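Local coordinates for protein glycerophosphoryl diester phosphodiesterase (Agrobacterium tumefaciens str. C58, PDB 3KS6) that belongs to the glycerophosphoryl diester phosphodiesterase family, folds as a TIM barrel and holds a magnesium ion, at residues R4-R9 and L31-F36; G10-F15 and T230-T235. All coordinates share one frame; numbering follows the deposited sequence.

Interaction 1: R4-R9 and L31-F36. With MG (magnesium ion), chain F; ACT (acetate ion), chain H.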
loop_
_atom_site.group_PDB
_atom_site.type_symbol
_atom_site.label_atom_id
_atom_site.label_comp_id
_atom_site.label_asym_id
_atom_site.label_seq_id
_atom_site.Cartn_x
_atom_site.Cartn_y
_atom_site.Cartn_z
ATOM N N ARG A 4 2.912 -13.467 -0.442
ATOM C CA ARG A 4 3.696 -12.394 -1.021
ATOM C C ARG A 4 3.996 -11.336 0.041
ATOM O O ARG A 4 3.238 -11.179 1.021
ATOM C CB ARG A 4 2.981 -11.782 -2.222
ATOM C CG ARG A 4 2.797 -12.746 -3.391
ATOM C CD ARG A 4 1.666 -12.349 -4.336
ATOM N NE ARG A 4 1.924 -11.076 -5.021
ATOM C CZ ARG A 4 2.747 -10.928 -6.059
ATOM N NH1 ARG A 4 3.420 -11.957 -6.562
ATOM N NH2 ARG A 4 2.907 -9.729 -6.609
ATOM N N ILE A 5 5.134 -10.669 -0.138
ATOM C CA ILE A 5 5.618 -9.637 0.761
ATOM C C ILE A 5 5.612 -8.296 0.036
ATOM O O ILE A 5 6.183 -8.175 -1.071
ATOM C CB ILE A 5 7.046 -9.908 1.244
ATOM C CG1 ILE A 5 7.076 -11.132 2.155
ATOM C CG2 ILE A 5 7.612 -8.676 2.021
ATOM C CD1 ILE A 5 8.480 -11.585 2.530
ATOM N N ALA A 6 4.991 -7.288 0.668
ATOM C CA ALA A 6 4.993 -5.923 0.152
ATOM C C ALA A 6 5.688 -4.995 1.143
ATOM O O ALA A 6 5.357 -4.988 2.303
ATOM C CB ALA A 6 3.557 -5.411 -0.150
ATOM N N SER A 7 6.637 -4.195 0.669
ATOM C CA SER A 7 7.395 -3.297 1.524
ATOM C C SER A 7 6.596 -2.017 1.778
ATOM O O SER A 7 6.372 -1.245 0.856
ATOM C CB SER A 7 8.702 -2.949 0.834
ATOM O OG SER A 7 9.485 -2.012 1.537
ATOM N N HIS A 8 6.189 -1.803 3.037
ATOM C CA HIS A 8 5.267 -0.722 3.415
ATOM C C HIS A 8 5.980 0.606 3.372
ATOM O O HIS A 8 6.894 0.851 4.142
ATOM C CB HIS A 8 4.679 -1.002 4.804
ATOM C CG HIS A 8 3.561 -0.078 5.211
ATOM N ND1 HIS A 8 3.598 0.687 6.366
ATOM C CD2 HIS A 8 2.361 0.172 4.631
ATOM C CE1 HIS A 8 2.482 1.392 6.451
ATOM N NE2 HIS A 8 1.698 1.075 5.435
ATOM N N ARG A 9 5.568 1.449 2.439
ATOM C CA ARG A 9 6.153 2.769 2.263
ATOM C C ARG A 9 7.666 2.703 1.960
ATOM O O ARG A 9 8.414 3.624 2.261
ATOM C CB ARG A 9 5.876 3.674 3.477
ATOM C CG ARG A 9 4.428 3.658 3.933
ATOM C CD ARG A 9 4.148 4.671 5.026
ATOM N NE ARG A 9 2.864 4.372 5.668
ATOM C CZ ARG A 9 2.469 4.826 6.848
ATOM N NH1 ARG A 9 3.230 5.638 7.572
ATOM N NH2 ARG A 9 1.289 4.441 7.313
ATOM N N LEU A 31 11.559 -9.593 -2.769
ATOM C CA LEU A 31 10.162 -9.520 -2.354
ATOM C C LEU A 31 9.391 -9.124 -3.599
ATOM O O LEU A 31 9.982 -8.857 -4.641
ATOM C CB LEU A 31 9.935 -8.588 -1.140
ATOM C CG LEU A 31 10.574 -7.193 -1.146
ATOM C CD1 LEU A 31 10.133 -6.342 -2.345
ATOM C CD2 LEU A 31 10.329 -6.476 0.203
ATOM N N GLU A 32 8.074 -9.046 -3.494
ATOM C CA GLU A 32 7.228 -8.973 -4.667
ATOM C C GLU A 32 6.623 -7.638 -4.961
ATOM O O GLU A 32 6.371 -7.352 -6.112
ATOM C CB GLU A 32 6.105 -9.992 -4.543
ATOM C CG GLU A 32 6.606 -11.442 -4.632
ATOM C CD GLU A 32 7.313 -11.881 -3.389
ATOM O OE1 GLU A 32 6.746 -11.576 -2.327
ATOM O OE2 GLU A 32 8.403 -12.526 -3.452
ATOM N N GLU A 33 6.356 -6.835 -3.923
ATOM C CA GLU A 33 5.746 -5.518 -4.113
ATOM C C GLU A 33 6.316 -4.444 -3.197
ATOM O O GLU A 33 6.866 -4.719 -2.132
ATOM C CB GLU A 33 4.226 -5.596 -3.872
ATOM C CG GLU A 33 3.474 -6.461 -4.854
ATOM C CD GLU A 33 2.025 -6.745 -4.437
ATOM O OE1 GLU A 33 1.568 -6.196 -3.422
ATOM O OE2 GLU A 33 1.360 -7.554 -5.107
ATOM N N VAL A 34 6.180 -3.214 -3.656
ATOM C CA VAL A 34 6.427 -2.041 -2.844
ATOM C C VAL A 34 5.084 -1.359 -2.683
ATOM O O VAL A 34 4.343 -1.214 -3.667
ATOM C CB VAL A 34 7.471 -1.091 -3.450
ATOM C CG1 VAL A 34 7.009 -0.505 -4.776
ATOM C CG2 VAL A 34 7.853 0.033 -2.443
ATOM N N GLU A 35 4.732 -1.006 -1.437
ATOM C CA GLU A 35 3.496 -0.285 -1.161
ATOM C C GLU A 35 3.778 1.209 -0.966
ATOM O O GLU A 35 4.761 1.570 -0.339
ATOM C CB GLU A 35 2.758 -0.864 0.058
ATOM C CG GLU A 35 1.304 -0.307 0.191
ATOM C CD GLU A 35 1.166 0.969 1.022
ATOM O OE1 GLU A 35 2.130 1.416 1.645
ATOM O OE2 GLU A 35 0.054 1.555 1.032
ATOM N N PHE A 36 2.886 2.063 -1.462
ATOM C CA PHE A 36 2.998 3.500 -1.291
ATOM C C PHE A 36 1.646 4.161 -1.513
ATOM O O PHE A 36 0.744 3.570 -2.112
ATOM C CB PHE A 36 4.044 4.062 -2.283
ATOM C CG PHE A 36 3.696 3.776 -3.717
ATOM C CD1 PHE A 36 4.022 2.544 -4.273
ATOM C CD2 PHE A 36 2.978 4.695 -4.478
ATOM C CE1 PHE A 36 3.686 2.242 -5.553
ATOM C CE2 PHE A 36 2.632 4.403 -5.781
ATOM C CZ PHE A 36 3.007 3.176 -6.337
HETATM MG MG MG F . -0.706 2.779 2.509
HETATM C C ACT H . -1.328 1.944 7.097
HETATM O O ACT H . -0.859 1.227 8.022
HETATM O OXT ACT H . -0.529 2.613 6.388
HETATM C CH3 ACT H . -2.802 2.010 6.839
HETATM O O HOH W 1 -0.514 -9.593 -4.082
HETATM O O HOH W 2 1.265 3.200 3.174
HETATM O O HOH W 3 -1.417 3.754 4.215
#
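Two neighbouring parallel strands of the TIM barrel, 4-8 and 33-40, pair here and lead to the magnesium site. A6 faces E33, S7 faces V34 and H8 faces E35, stitched by the bonds S7 N to E33 O and E35 N to S7 O (2.8 Å). I5 O takes two donors, E32 N and E33 N, where the second strand starts. The bent chain of E32 (chi2 74°) carries OE1 back to I5 N, 2.9 Å away and nearly straight at 171°; R241 forms a salt bridge with the same oxygen. The R4 guanidinium lies with one face over E32 CB and its edge to E33: NH2 makes a salt bridge to E33 OE2 at 3.1 Å, in the guanidinium plane, and water 1 bridges R4 NE to that oxygen. At the other end, E35 CG stands anti to the backbone N (chi1 -168°), its chain turning at chi2 to send OE2 to magnesium at 2.1 Å, where D37 and E105 also bind. E35 OE1 accepts from metal-bound water 2, which in turn accepts from R9 NE. R9 CG sits over the centre of the H8 ring. H8, whose ND1 bonds D232, and R9 both hydrogen-bond one oxygen of an acetate ion, probably from the crystallisation liquor: OXT lies 2.9 Å from H8 NE2 and 2.7 Å from R9 NH2.

Interaction 2: G10-F15 and T230-T235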
loop_
_atom_site.group_PDB
_atom_site.type_symbol
_atom_site.label_atom_id
_atom_site.label_comp_id
_atom_site.label_asym_id
_atom_site.label_seq_id
_atom_site.Cartn_x
_atom_site.Cartn_y
_atom_site.Cartn_z
ATOM N N GLY A 10 8.104 1.611 1.341
ATOM C CA GLY A 10 9.503 1.406 1.065
ATOM C C GLY A 10 10.282 0.805 2.223
ATOM O O GLY A 10 11.474 0.654 2.102
ATOM N N GLY A 11 9.600 0.515 3.350
ATOM C CA GLY A 11 10.195 -0.141 4.534
ATOM C C GLY A 11 10.440 0.877 5.642
ATOM O O GLY A 11 11.592 1.115 6.039
ATOM N N THR A 12 9.348 1.431 6.170
ATOM C CA THR A 12 9.380 2.574 7.091
ATOM C C THR A 12 10.381 2.446 8.237
ATOM O O THR A 12 11.124 3.363 8.518
ATOM C CB THR A 12 7.968 2.808 7.706
ATOM O OG1 THR A 12 6.999 2.795 6.645
ATOM C CG2 THR A 12 7.853 4.133 8.457
ATOM N N LEU A 13 10.361 1.313 8.901
ATOM C CA LEU A 13 11.123 1.155 10.118
ATOM C C LEU A 13 12.574 0.810 9.846
ATOM O O LEU A 13 13.335 0.717 10.790
ATOM C CB LEU A 13 10.479 0.116 11.015
ATOM C CG LEU A 13 9.205 0.540 11.748
ATOM C CD1 LEU A 13 8.701 -0.605 12.610
ATOM C CD2 LEU A 13 9.478 1.763 12.614
ATOM N N GLU A 14 12.936 0.590 8.575
ATOM C CA GLU A 14 14.333 0.374 8.184
ATOM C C GLU A 14 14.953 1.658 7.592
ATOM O O GLU A 14 16.126 1.985 7.855
ATOM C CB GLU A 14 14.445 -0.760 7.151
ATOM C CG GLU A 14 14.035 -2.121 7.705
ATOM C CD GLU A 14 14.136 -3.279 6.728
ATOM O OE1 GLU A 14 14.912 -3.214 5.759
ATOM O OE2 GLU A 14 13.442 -4.294 6.977
ATOM N N PHE A 15 14.176 2.391 6.792
ATOM C CA PHE A 15 14.712 3.493 5.984
ATOM C C PHE A 15 13.994 4.833 6.075
ATOM O O PHE A 15 14.328 5.764 5.302
ATOM C CB PHE A 15 14.673 3.084 4.517
ATOM C CG PHE A 15 15.264 1.743 4.257
ATOM C CD1 PHE A 15 16.611 1.539 4.388
ATOM C CD2 PHE A 15 14.463 0.689 3.868
ATOM C CE1 PHE A 15 17.161 0.284 4.164
ATOM C CE2 PHE A 15 15.012 -0.559 3.617
ATOM C CZ PHE A 15 16.353 -0.759 3.772
ATOM N N THR A 230 1.621 -6.345 3.923
ATOM C CA THR A 230 2.546 -5.218 3.941
ATOM C C THR A 230 3.298 -5.194 5.278
ATOM O O THR A 230 2.784 -5.596 6.321
ATOM C CB THR A 230 1.878 -3.892 3.737
ATOM O OG1 THR A 230 0.912 -3.676 4.781
ATOM C CG2 THR A 230 1.234 -3.822 2.292
ATOM N N THR A 231 4.558 -4.762 5.213
ATOM C CA THR A 231 5.442 -4.716 6.391
ATOM C C THR A 231 6.412 -3.561 6.353
ATOM O O THR A 231 6.993 -3.228 5.319
ATOM C CB THR A 231 6.268 -6.044 6.567
ATOM O OG1 THR A 231 7.111 -6.005 7.751
ATOM C CG2 THR A 231 7.117 -6.341 5.315
ATOM N N ASP A 232 6.606 -2.957 7.514
ATOM C CA ASP A 232 7.623 -1.927 7.707
ATOM C C ASP A 232 9.020 -2.507 7.897
ATOM O O ASP A 232 9.977 -1.730 8.004
ATOM C CB ASP A 232 7.306 -1.054 8.939
ATOM C CG ASP A 232 6.260 -0.013 8.667
ATOM O OD1 ASP A 232 5.968 0.267 7.482
ATOM O OD2 ASP A 232 5.758 0.550 9.672
ATOM N N ARG A 233 9.133 -3.847 7.944
ATOM C CA ARG A 233 10.426 -4.528 8.107
ATOM C C ARG A 233 10.621 -5.608 7.023
ATOM O O ARG A 233 10.666 -6.815 7.321
ATOM C CB ARG A 233 10.534 -5.135 9.513
ATOM C CG ARG A 233 10.645 -4.077 10.625
ATOM C CD ARG A 233 11.155 -4.708 11.932
ATOM N NE ARG A 233 11.412 -3.738 13.024
ATOM C CZ ARG A 233 10.536 -3.335 13.955
ATOM N NH1 ARG A 233 9.264 -3.745 13.952
ATOM N NH2 ARG A 233 10.919 -2.479 14.905
ATOM N N PRO A 234 10.733 -5.166 5.775
ATOM C CA PRO A 234 10.828 -6.079 4.648
ATOM C C PRO A 234 12.024 -7.031 4.726
ATOM O O PRO A 234 11.913 -8.196 4.347
ATOM C CB PRO A 234 10.943 -5.135 3.451
ATOM C CG PRO A 234 11.463 -3.806 4.028
ATOM C CD PRO A 234 10.743 -3.752 5.330
ATOM N N THR A 235 13.139 -6.547 5.254
ATOM C CA THR A 235 14.349 -7.361 5.352
ATOM C C THR A 235 14.081 -8.545 6.280
ATOM O O THR A 235 14.355 -9.680 5.932
ATOM C CB THR A 235 15.545 -6.499 5.789
ATOM O OG1 THR A 235 15.778 -5.456 4.805
ATOM C CG2 THR A 235 16.795 -7.375 5.947
#
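The carboxylate of E14 is held by T235 through both oxygens: T235 OG1 donates to E14 OE1 at 2.6 Å, and T235 N donates a hydrogen bond to the syn lone pair of E14 OE2 at 2.9 Å. E14 reaches the start of helix 234-249 with its chain extended beyond CG (chi2 -180°). Its OE2 also lies 3.1 Å from P234 N, which as a proline nitrogen has no hydrogen to offer, and touches CD of the same ring. The two short pieces meet just beyond their strands, each where a helix begins, with G11 and R233 as N-caps. G11 O takes E14 N and F15 N, closing the turn of helix 12-15, while P234 CD packs on G11 CA. D232 O accepts from L13 N at 3.2 Å, and D232 CB rests against L13 CG. The T12 and D232 side chains run alongside each other, T12 OG1 2.9 Å from D232 OD1, an oxygen that also accepts from H8 ND1; the T12 hydroxyl has H8 O as another acceptor within reach. L13 CD1 covers one face of the R233 guanidinium, whose NH1 is bonded to H213 O. Because the acid accepts the backbone NH of T235 near the helix start, its negative charge probably interacts favourably with the positive end of the helix dipole.

Strand 4-8 belongs to interaction 1 and runs straight into the G10-F15 turn of interaction 2, while its other neighbour in the sheet, strand 228-231, leads into T230-T235. The centres of the two contacts are about 8 Å apart. Their direct joint is H8: its ND1 lies 2.7 Å from D232 OD1 in a probable hydrogen bond, and its N lies 2.8 Å from T231 O. Thus the D232 side chain, about 9 Å from magnesium, backs the imidazole at ND1, while NE2 meets the acetate that water 3 connects to the metal. On the other face of strand 4-8, L31 CD2 packs on P234 CB at 3.6 Å, joining the two contacts through apolar groups.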